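PDB 3CPI: Rab GDP-dissociation inhibitor from Saccharomyces cerevisiae, which inhibits release of GDP from Rab GTPases such as Sec4 and extracts GDP-bound Ypt7 from vacuolar membranes. Local coordinates for residues Arg310-Leu315 / His359-Ile364. Numbering follows the deposited sequence.
Sequences RAICIL and HYLAII
Ile312 and Ile363 both set CG1 beside the backbone N, opposite the carbonyl carbon (chi1 -58° and -52°), which sets the two side chains alongside each other, rising from the same face of the sheet. CG1 of Ile312 rests 4.0 Å from CG2 of Ile363. The next pair repeats this: CG1 of Ile314 packs against CD2 of Leu361 at 4.0 Å. The same CD2 also approaches CG2 of Ile312, so these four residues form one apolar patch. On the other face, SG of Cys313 reaches diagonally to CD1 of Ile364 (4.1 Å), and CD1 of Leu315 to CB of Ala362 (4.2 Å). Phe381 of helix 378-381 covers Ala311, Cys313 and Ile364 here.

The backbones are held by six hydrogen bonds, in the pairs Ala311-Ile364, Cys313-Ala362 and Leu315-Tyr360. The bond from N of Ala362 to O of Cys313 is nearly straight, 173° at the hydrogen. O of Leu315 accepts a hydrogen bond from N of Tyr360 (2.9 Å) and also a CA-H...O contact from His359, the loop residue just before the strand begins. At the far end, CA of Arg310 makes a CA-H...O contact with O of Ile364 (3.1 Å), while NH2 of the Arg310 guanidinium donates hydrogen bonds to the backbone O of Tyr415 and of Asp416.

Strand 389-400 flanks 310-315 and strand 343-349 flanks 360-364. The contact is thus a regular antiparallel ladder between inner strands of the large mixed sheet of this Rab GDI.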
loop_
_atom_site.group_PDB
_atom_site.type_symbol
_atom_site.label_atom_id
_atom_site.label_comp_id
_atom_site.label_asym_id
_atom_site.label_seq_id
_atom_site.Cartn_x
_atom_site.Cartn_y
_atom_site.Cartn_z
ATOM N N ARG A 310 5.302 4.762 11.986
ATOM C CA ARG A 310 5.557 5.506 10.758
ATOM C C ARG A 310 6.272 6.815 11.073
ATOM O O ARG A 310 5.856 7.556 11.962
ATOM C CB ARG A 310 4.261 5.757 9.977
ATOM C CG ARG A 310 3.590 4.472 9.533
ATOM C CD ARG A 310 2.498 4.664 8.506
ATOM N NE ARG A 310 1.958 3.364 8.104
ATOM C CZ ARG A 310 0.880 2.788 8.634
ATOM N NH1 ARG A 310 0.187 3.398 9.589
ATOM N NH2 ARG A 310 0.473 1.607 8.190
ATOM N N ALA A 311 7.363 7.072 10.359
ATOM C CA ALA A 311 8.097 8.328 10.487
ATOM C C ALA A 311 8.103 9.058 9.153
ATOM O O ALA A 311 8.763 8.630 8.206
ATOM C CB ALA A 311 9.516 8.072 10.964
ATOM N N ILE A 312 7.340 10.144 9.075
ATOM C CA ILE A 312 7.350 11.011 7.897
ATOM C C ILE A 312 8.507 12.012 8.042
ATOM O O ILE A 312 8.481 12.895 8.907
ATOM C CB ILE A 312 5.999 11.750 7.701
ATOM C CG1 ILE A 312 4.843 10.750 7.561
ATOM C CG2 ILE A 312 6.058 12.672 6.482
ATOM C CD1 ILE A 312 3.454 11.384 7.433
ATOM N N CYS A 313 9.529 11.849 7.211
ATOM C CA CYS A 313 10.718 12.703 7.273
ATOM C C CYS A 313 10.728 13.683 6.110
ATOM O O CYS A 313 10.331 13.336 4.992
ATOM C CB CYS A 313 11.999 11.864 7.257
ATOM S SG CYS A 313 12.047 10.552 8.488
ATOM N N ILE A 314 11.166 14.910 6.386
ATOM C CA ILE A 314 11.357 15.909 5.338
ATOM C C ILE A 314 12.847 16.120 5.113
ATOM O O ILE A 314 13.617 16.259 6.066
ATOM C CB ILE A 314 10.684 17.256 5.671
ATOM C CG1 ILE A 314 9.171 17.073 5.847
ATOM C CG2 ILE A 314 10.965 18.283 4.563
ATOM C CD1 ILE A 314 8.436 18.333 6.288
ATOM N N LEU A 315 13.238 16.126 3.843
ATOM C CA LEU A 315 14.625 16.329 3.448
ATOM C C LEU A 315 14.720 17.523 2.493
ATOM O O LEU A 315 13.742 17.860 1.820
ATOM C CB LEU A 315 15.176 15.065 2.772
ATOM C CG LEU A 315 14.760 13.665 3.262
ATOM C CD1 LEU A 315 15.306 12.621 2.312
ATOM C CD2 LEU A 315 15.196 13.365 4.712
ATOM N N HIS A 359 12.368 19.939 -1.949
ATOM C CA HIS A 359 12.087 19.124 -0.762
ATOM C C HIS A 359 11.681 17.688 -1.118
ATOM O O HIS A 359 11.145 17.431 -2.205
ATOM C CB HIS A 359 10.999 19.779 0.090
ATOM C CG HIS A 359 11.392 21.104 0.666
ATOM N ND1 HIS A 359 12.192 21.225 1.783
ATOM C CD2 HIS A 359 11.089 22.367 0.281
ATOM C CE1 HIS A 359 12.370 22.505 2.057
ATOM N NE2 HIS A 359 11.707 23.219 1.165
ATOM N N TYR A 360 11.939 16.763 -0.192
ATOM C CA TYR A 360 11.586 15.345 -0.355
ATOM C C TYR A 360 10.832 14.831 0.865
ATOM O O TYR A 360 11.096 15.265 1.993
ATOM C CB TYR A 360 12.844 14.493 -0.566
ATOM C CG TYR A 360 13.568 14.774 -1.866
ATOM C CD1 TYR A 360 14.347 15.923 -2.019
ATOM C CD2 TYR A 360 13.478 13.888 -2.936
ATOM C CE1 TYR A 360 15.008 16.190 -3.208
ATOM C CE2 TYR A 360 14.131 14.144 -4.129
ATOM C CZ TYR A 360 14.896 15.298 -4.259
ATOM O OH TYR A 360 15.549 15.560 -5.436
ATOM N N LEU A 361 9.892 13.915 0.634
ATOM C CA LEU A 361 9.247 13.192 1.722
ATOM C C LEU A 361 9.770 11.766 1.749
ATOM O O LEU A 361 9.716 11.059 0.747
ATOM C CB LEU A 361 7.720 13.199 1.577
ATOM C CG LEU A 361 6.975 14.529 1.707
ATOM C CD1 LEU A 361 5.543 14.389 1.204
ATOM C CD2 LEU A 361 7.007 15.056 3.135
ATOM N N ALA A 362 10.299 11.365 2.895
ATOM C CA ALA A 362 10.769 10.007 3.102
ATOM C C ALA A 362 9.994 9.419 4.263
ATOM O O ALA A 362 10.168 9.844 5.401
ATOM C CB ALA A 362 12.258 9.996 3.395
ATOM N N ILE A 363 9.124 8.458 3.965
ATOM C CA ILE A 363 8.250 7.876 4.979
ATOM C C ILE A 363 8.695 6.459 5.337
ATOM O O ILE A 363 8.720 5.568 4.492
ATOM C CB ILE A 363 6.766 7.898 4.529
ATOM C CG1 ILE A 363 6.346 9.311 4.090
ATOM C CG2 ILE A 363 5.836 7.401 5.642
ATOM C CD1 ILE A 363 6.494 9.595 2.593
ATOM N N ILE A 364 9.045 6.261 6.602
ATOM C CA ILE A 364 9.558 4.979 7.073
ATOM C C ILE A 364 8.498 4.275 7.902
ATOM O O ILE A 364 7.831 4.900 8.729
ATOM C CB ILE A 364 10.857 5.158 7.893
ATOM C CG1 ILE A 364 11.920 5.883 7.060
ATOM C CG2 ILE A 364 11.385 3.812 8.402
ATOM C CD1 ILE A 364 12.978 6.558 7.893
#